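Local atomic coordinates of glycoside Hydrolase (Bacteroides uniformis, PDB entry 5TA0), a protein that probably cleaves agarose chains as a family GH86 glycoside hydrolase, held here as a glutamate-to-glutamine variant with neoagarooctaose bound. Residues 136-141 against 193-198; 197-202 against 320-325. One frame throughout, in Å; residues are numbered along the deposited sequence.

In the fold
Following the chain from the N terminus, strand 134-140 comes first. The chain then runs through helix 170-183 and returns at 193-198, so contact 1 closes a loop of about fifty residues between two neighbouring strands of the parallel barrel. Contact 2 starts where that loop ends: the two share Phe197 and Cys198, and the second loop, more than twice as long, passes through strands 242-247 and 277-285 before reaching 320-325. The loops are therefore consecutive, neither enclosing the other. Contact 1 joins adjacent strands along the barrel wall, whereas contact 2 spans the barrel interior. Their centres lie about 9 Å apart, and both extend to the bound agarose oligosaccharide.

Contact 1 (136-141 against 193-198); sequences LILCNQ and PKPGFC. With GAL (beta-D-galactopyranose), chain C; AAL (3,6-anhydro-alpha-L-galactopyranose), chain B.
Parallel strand pairing, in the wall of the barrel beside the sugar-binding cleft, sets Ile137 against Phe197 and Leu138 against Cys198; Pro195 and Gly196, in the loop leading into the second strand, meet Leu136. The firm bond runs from Leu138 N to Phe197 O, 2.9 Å long and nearly straight at 166°. One step earlier, Leu136 O receives two weak bonds, from Gly196 N at 2.9 Å and from Phe197 N at 3.3 Å, where the incoming loop bends into the strand. A water extends the pairing by accepting from Leu136 N and donating to Lys194 O.

This is a beta-alpha-beta crossover of a beta/alpha barrel, the intervening chain carrying helix 170-183. Ile137 and Phe197 point into the barrel and touch strand 364-369; Leu138 and Cys198 point outward, against Tyr176 of the crossover helix. On that outer side Leu138 CB rests 4.0 Å from Pro195 CB. With CG anti to the backbone N (chi1 -175°), Leu138 also brings CD2 to 4.1 Å from Pro195 CG.

Beyond the strand, the extended chain of Gln141 carries its amide to the glycan: NE2 donates to O4 of the chain C galactose at 3.0 Å and 164°, while Thr85 and Lys89 hold the amide in place. Shortened to an alanine, this position would probably cost the galactose O4 the amide donor and break the link to Thr85 and Lys89.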
loop_
_atom_site.group_PDB
_atom_site.type_symbol
_atom_site.label_atom_id
_atom_site.label_comp_id
_atom_site.label_asym_id
_atom_site.label_seq_id
_atom_site.Cartn_x
_atom_site.Cartn_y
_atom_site.Cartn_z
ATOM N N LEU A 136 -4.514 7.029 13.643
ATOM C CA LEU A 136 -5.348 7.619 12.602
ATOM C C LEU A 136 -4.584 8.292 11.494
ATOM O O LEU A 136 -3.682 9.114 11.740
ATOM C CB LEU A 136 -6.332 8.627 13.208
ATOM C CG LEU A 136 -7.362 9.256 12.275
ATOM C CD1 LEU A 136 -8.333 8.200 11.810
ATOM C CD2 LEU A 136 -8.068 10.420 12.966
ATOM N N ILE A 137 -4.986 7.967 10.263
ATOM C CA ILE A 137 -4.668 8.769 9.086
ATOM C C ILE A 137 -5.821 9.733 8.860
ATOM O O ILE A 137 -6.942 9.331 8.592
ATOM C CB ILE A 137 -4.481 7.898 7.811
ATOM C CG1 ILE A 137 -3.481 6.762 8.064
ATOM C CG2 ILE A 137 -4.084 8.767 6.623
ATOM C CD1 ILE A 137 -3.450 5.731 6.958
ATOM N N LEU A 138 -5.528 11.023 8.979
ATOM C CA LEU A 138 -6.484 12.084 8.674
ATOM C C LEU A 138 -6.218 12.607 7.255
ATOM O O LEU A 138 -5.081 12.709 6.834
ATOM C CB LEU A 138 -6.335 13.196 9.721
ATOM C CG LEU A 138 -7.344 14.349 9.650
ATOM C CD1 LEU A 138 -8.794 13.875 9.762
ATOM C CD2 LEU A 138 -7.071 15.377 10.752
ATOM N N CYS A 139 -7.291 12.906 6.523
ATOM C CA CYS A 139 -7.186 13.469 5.183
ATOM C C CYS A 139 -8.421 14.265 4.872
ATOM O O CYS A 139 -9.516 13.965 5.394
ATOM C CB CYS A 139 -7.022 12.329 4.170
ATOM S SG CYS A 139 -6.675 12.815 2.461
ATOM N N ASN A 140 -8.275 15.276 4.018
ATOM C CA ASN A 140 -9.424 15.998 3.459
ATOM C C ASN A 140 -9.851 15.370 2.139
ATOM O O ASN A 140 -9.014 15.153 1.242
ATOM C CB ASN A 140 -9.057 17.455 3.184
ATOM C CG ASN A 140 -8.798 18.226 4.441
ATOM O OD1 ASN A 140 -9.732 18.596 5.153
ATOM N ND2 ASN A 140 -7.518 18.404 4.766
ATOM N N GLN A 141 -11.157 15.160 1.970
ATOM C CA GLN A 141 -11.692 14.952 0.616
ATOM C C GLN A 141 -11.447 16.211 -0.223
ATOM O O GLN A 141 -11.210 17.301 0.299
ATOM C CB GLN A 141 -13.172 14.628 0.679
ATOM C CG GLN A 141 -13.460 13.286 1.308
ATOM C CD GLN A 141 -14.933 13.020 1.459
ATOM O OE1 GLN A 141 -15.747 13.317 0.546
ATOM N NE2 GLN A 141 -15.316 12.505 2.616
ATOM N N PRO A 193 -7.210 10.822 20.522
ATOM C CA PRO A 193 -5.798 10.998 20.246
ATOM C C PRO A 193 -5.497 11.673 18.909
ATOM O O PRO A 193 -6.215 11.476 17.925
ATOM C CB PRO A 193 -5.257 9.564 20.266
ATOM C CG PRO A 193 -6.200 8.865 21.189
ATOM C CD PRO A 193 -7.529 9.430 20.892
ATOM N N LYS A 194 -4.449 12.477 18.872
ATOM C CA LYS A 194 -4.033 13.135 17.636
ATOM C C LYS A 194 -3.770 12.100 16.542
ATOM O O LYS A 194 -3.343 10.976 16.810
ATOM C CB LYS A 194 -2.761 13.966 17.846
ATOM C CG LYS A 194 -2.909 15.127 18.808
ATOM C CD LYS A 194 -3.431 16.370 18.131
ATOM C CE LYS A 194 -3.879 17.364 19.207
ATOM N NZ LYS A 194 -4.532 18.588 18.695
ATOM N N PRO A 195 -4.033 12.480 15.281
ATOM C CA PRO A 195 -3.647 11.576 14.185
ATOM C C PRO A 195 -2.169 11.285 14.142
ATOM O O PRO A 195 -1.348 12.150 14.484
ATOM C CB PRO A 195 -4.108 12.319 12.920
ATOM C CG PRO A 195 -4.413 13.670 13.318
ATOM C CD PRO A 195 -4.558 13.764 14.794
ATOM N N GLY A 196 -1.817 10.074 13.714
ATOM C CA GLY A 196 -0.427 9.773 13.433
ATOM C C GLY A 196 0.111 10.409 12.170
ATOM O O GLY A 196 1.305 10.664 12.040
ATOM N N PHE A 197 -0.796 10.657 11.198
ATOM C CA PHE A 197 -0.418 11.129 9.865
ATOM C C PHE A 197 -1.524 12.016 9.331
ATOM O O PHE A 197 -2.701 11.670 9.451
ATOM C CB PHE A 197 -0.268 9.949 8.901
ATOM C CG PHE A 197 0.752 8.940 9.320
ATOM C CD1 PHE A 197 2.065 9.028 8.898
ATOM C CD2 PHE A 197 0.401 7.912 10.191
ATOM C CE1 PHE A 197 2.996 8.067 9.289
ATOM C CE2 PHE A 197 1.350 6.992 10.619
ATOM C CZ PHE A 197 2.634 7.073 10.160
ATOM N N CYS A 198 -1.148 13.138 8.731
ATOM C CA CYS A 198 -2.074 14.036 8.038
ATOM C C CYS A 198 -1.732 14.101 6.570
ATOM O O CYS A 198 -0.794 14.782 6.150
ATOM C CB CYS A 198 -2.061 15.422 8.675
ATOM S SG CYS A 198 -2.762 15.467 10.342
HETATM C C1 GAL C . -16.446 9.105 3.061
HETATM C C2 GAL C . -16.800 9.519 4.492
HETATM C C3 GAL C . -18.293 9.830 4.653
HETATM C C4 GAL C . -18.753 10.776 3.551
HETATM C C5 GAL C . -18.376 10.192 2.191
HETATM C C6 GAL C . -18.807 11.068 1.017
HETATM O O2 GAL C . -16.410 8.449 5.353
HETATM O O3 GAL C . -18.560 10.352 5.968
HETATM O O4 GAL C . -18.088 12.043 3.687
HETATM O O5 GAL C . -16.950 10.035 2.111
HETATM O O6 GAL C . -18.392 10.477 -0.227
HETATM C C1 AAL B . -12.862 7.647 -0.404
HETATM C C2 AAL B . -12.547 9.030 0.202
HETATM C C3 AAL B . -13.057 9.157 1.629
HETATM C C4 AAL B . -14.515 8.761 1.682
HETATM C C5 AAL B . -14.386 7.284 1.483
HETATM C C6 AAL B . -13.236 6.954 2.380
HETATM O O2 AAL B . -13.160 10.076 -0.561
HETATM O O3 AAL B . -12.434 8.140 2.420
HETATM O O4 AAL B . -15.024 9.019 3.008
HETATM O O5 AAL B . -14.010 6.985 0.136
HETATM O O HOH W 1 -4.208 8.401 16.178
#

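Contact 2 (197-202 against 320-325); sequences FCEVIN and PLMISQ. With GAL (beta-D-galactopyranose), chain D; AAL (3,6-anhydro-alpha-L-galactopyranose), chain B.
The ring of Phe197 and the carboxylate of Glu199 both meet Met322, the ring at its methyl CE and the carboxylate at its sulfur SD. The methyl CE comes obliquely to the ring, 3.6 Å from Phe197 CG, while a second ring, Phe277, packs edge-to-face with Phe197. Next along, Met322 SD lies 3.6 Å from Glu199 OE2. The methionine reaches both because its chain runs out straight and then bends at the sulfur (chi3 -69°).

The carboxylate is gripped at both oxygens. Ser324 OG donates to Glu199 OE2 over 2.6 Å, arriving on the syn side and 20° out of the carboxylate plane; Thr279 bonds to the same oxygen, and Arg83 forms a salt bridge with OE1. Ser324 OG sits between the backbone N and the carbonyl carbon, which turns it to the carboxylate, and also bonds to His281.

Further toward the sugar, the side chains of Asn202 and Gln325 cross at about a right angle. Arg83 holds Asn202 OD1, and Asn202 ND2 faces O2 of the anhydrogalactose at 3.5 Å. Gln325, also in the glycan pocket, is probably the engineered glutamine that replaces a catalytic glutamate.

Strands 197-199 and 321-324 are not neighbours: their axes pass 10.7 Å apart at 71°, so side chains alone bridge the barrel interior. Its apolar end gives way to polar groups toward the cleft. The buried negative charge of Glu199 is probably balanced by Arg83, and because that arginine also binds Asn202, the carboxylate is likely to act as a second-shell support for a residue lining the glycan pocket.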
loop_
_atom_site.group_PDB
_atom_site.type_symbol
_atom_site.label_atom_id
_atom_site.label_comp_id
_atom_site.label_asym_id
_atom_site.label_seq_id
_atom_site.Cartn_x
_atom_site.Cartn_y
_atom_site.Cartn_z
ATOM N N PHE A 197 -0.796 10.657 11.198
ATOM C CA PHE A 197 -0.418 11.129 9.865
ATOM C C PHE A 197 -1.524 12.016 9.331
ATOM O O PHE A 197 -2.701 11.670 9.451
ATOM C CB PHE A 197 -0.268 9.949 8.901
ATOM C CG PHE A 197 0.752 8.940 9.320
ATOM C CD1 PHE A 197 2.065 9.028 8.898
ATOM C CD2 PHE A 197 0.401 7.912 10.191
ATOM C CE1 PHE A 197 2.996 8.067 9.289
ATOM C CE2 PHE A 197 1.350 6.992 10.619
ATOM C CZ PHE A 197 2.634 7.073 10.160
ATOM N N CYS A 198 -1.148 13.138 8.731
ATOM C CA CYS A 198 -2.074 14.036 8.038
ATOM C C CYS A 198 -1.732 14.101 6.570
ATOM O O CYS A 198 -0.794 14.782 6.150
ATOM C CB CYS A 198 -2.061 15.422 8.675
ATOM S SG CYS A 198 -2.762 15.467 10.342
ATOM N N GLU A 199 -2.544 13.426 5.771
ATOM C CA GLU A 199 -2.490 13.615 4.336
ATOM C C GLU A 199 -3.153 14.943 4.023
ATOM O O GLU A 199 -4.095 15.344 4.683
ATOM C CB GLU A 199 -3.219 12.490 3.602
ATOM C CG GLU A 199 -2.683 11.072 3.813
ATOM C CD GLU A 199 -3.572 10.047 3.118
ATOM O OE1 GLU A 199 -4.780 9.983 3.428
ATOM O OE2 GLU A 199 -3.042 9.346 2.199
ATOM N N VAL A 200 -2.659 15.619 2.993
ATOM C CA VAL A 200 -3.219 16.933 2.645
ATOM C C VAL A 200 -4.619 16.803 2.037
ATOM O O VAL A 200 -5.594 17.419 2.502
ATOM C CB VAL A 200 -2.249 17.705 1.718
ATOM C CG1 VAL A 200 -2.899 18.954 1.124
ATOM C CG2 VAL A 200 -0.979 18.073 2.502
ATOM N N ILE A 201 -4.710 16.016 0.972
ATOM C CA ILE A 201 -5.944 16.003 0.159
ATOM C C ILE A 201 -6.062 14.713 -0.628
ATOM O O ILE A 201 -5.084 14.236 -1.213
ATOM C CB ILE A 201 -6.007 17.271 -0.733
ATOM C CG1 ILE A 201 -7.378 17.455 -1.389
ATOM C CG2 ILE A 201 -4.873 17.291 -1.752
ATOM C CD1 ILE A 201 -7.509 18.756 -2.109
ATOM N N ASN A 202 -7.260 14.145 -0.665
ATOM C CA ASN A 202 -7.483 12.859 -1.318
ATOM C C ASN A 202 -7.602 12.951 -2.846
ATOM O O ASN A 202 -8.437 13.706 -3.354
ATOM C CB ASN A 202 -8.773 12.253 -0.767
ATOM C CG ASN A 202 -9.009 10.842 -1.227
ATOM O OD1 ASN A 202 -8.279 9.934 -0.863
ATOM N ND2 ASN A 202 -10.066 10.635 -2.030
ATOM N N PRO A 320 9.481 8.094 3.569
ATOM C CA PRO A 320 8.536 7.032 3.940
ATOM C C PRO A 320 7.300 7.068 3.034
ATOM O O PRO A 320 6.804 8.153 2.730
ATOM C CB PRO A 320 8.161 7.352 5.386
ATOM C CG PRO A 320 9.293 8.185 5.910
ATOM C CD PRO A 320 9.809 8.965 4.720
ATOM N N LEU A 321 6.838 5.895 2.629
ATOM C CA LEU A 321 5.714 5.775 1.699
ATOM C C LEU A 321 4.489 5.205 2.415
ATOM O O LEU A 321 4.584 4.154 3.095
ATOM C CB LEU A 321 6.077 4.879 0.520
ATOM C CG LEU A 321 5.011 4.689 -0.571
ATOM C CD1 LEU A 321 4.732 5.994 -1.303
ATOM C CD2 LEU A 321 5.429 3.608 -1.560
ATOM N N MET A 322 3.361 5.874 2.252
ATOM C CA MET A 322 2.073 5.416 2.705
ATOM C C MET A 322 1.246 4.982 1.506
ATOM O O MET A 322 1.252 5.645 0.468
ATOM C CB MET A 322 1.360 6.564 3.408
ATOM C CG MET A 322 -0.109 6.317 3.701
ATOM S SD MET A 322 -0.915 7.678 4.573
ATOM C CE MET A 322 -0.100 7.549 6.163
ATOM N N ILE A 323 0.527 3.882 1.657
ATOM C CA ILE A 323 -0.475 3.452 0.670
ATOM C C ILE A 323 -1.812 3.469 1.391
ATOM O O ILE A 323 -2.209 2.502 2.035
ATOM C CB ILE A 323 -0.128 2.102 0.002
ATOM C CG1 ILE A 323 1.316 2.099 -0.543
ATOM C CG2 ILE A 323 -1.061 1.845 -1.163
ATOM C CD1 ILE A 323 2.312 1.502 0.401
ATOM N N SER A 324 -2.527 4.608 1.330
ATOM C CA SER A 324 -3.663 4.774 2.215
ATOM C C SER A 324 -4.965 4.130 1.723
ATOM O O SER A 324 -5.926 4.066 2.475
ATOM C CB SER A 324 -3.908 6.231 2.545
ATOM O OG SER A 324 -4.030 7.034 1.399
ATOM N N GLN A 325 -4.965 3.688 0.469
ATOM C CA GLN A 325 -6.027 2.832 -0.109
ATOM C C GLN A 325 -5.391 1.894 -1.116
ATOM O O GLN A 325 -4.679 2.368 -2.003
ATOM C CB GLN A 325 -7.086 3.633 -0.863
ATOM C CG GLN A 325 -7.952 4.562 -0.013
ATOM C CD GLN A 325 -8.925 5.389 -0.839
ATOM O OE1 GLN A 325 -9.331 5.000 -1.975
ATOM N NE2 GLN A 325 -9.333 6.507 -0.291
HETATM C C1 GAL D . -12.669 6.139 -5.056
HETATM C C2 GAL D . -12.341 7.034 -3.871
HETATM C C3 GAL D . -12.945 6.576 -2.555
HETATM C C4 GAL D . -14.315 5.925 -2.717
HETATM C C5 GAL D . -14.367 4.953 -3.863
HETATM C C6 GAL D . -15.737 4.291 -4.101
HETATM O O2 GAL D . -10.933 7.080 -3.688
HETATM O O3 GAL D . -13.066 7.797 -1.809
HETATM O O4 GAL D . -15.276 6.975 -2.933
HETATM O O5 GAL D . -14.033 5.707 -5.028
HETATM O O6 GAL D . -16.175 3.477 -2.997
HETATM C C1 AAL B . -12.862 7.647 -0.404
HETATM C C2 AAL B . -12.547 9.030 0.202
HETATM C C3 AAL B . -13.057 9.157 1.629
HETATM C C4 AAL B . -14.515 8.761 1.682
HETATM C C5 AAL B . -14.386 7.284 1.483
HETATM C C6 AAL B . -13.236 6.954 2.380
HETATM O O2 AAL B . -13.160 10.076 -0.561
HETATM O O3 AAL B . -12.434 8.140 2.420
HETATM O O4 AAL B . -15.024 9.019 3.008
HETATM O O5 AAL B . -14.010 6.985 0.136
#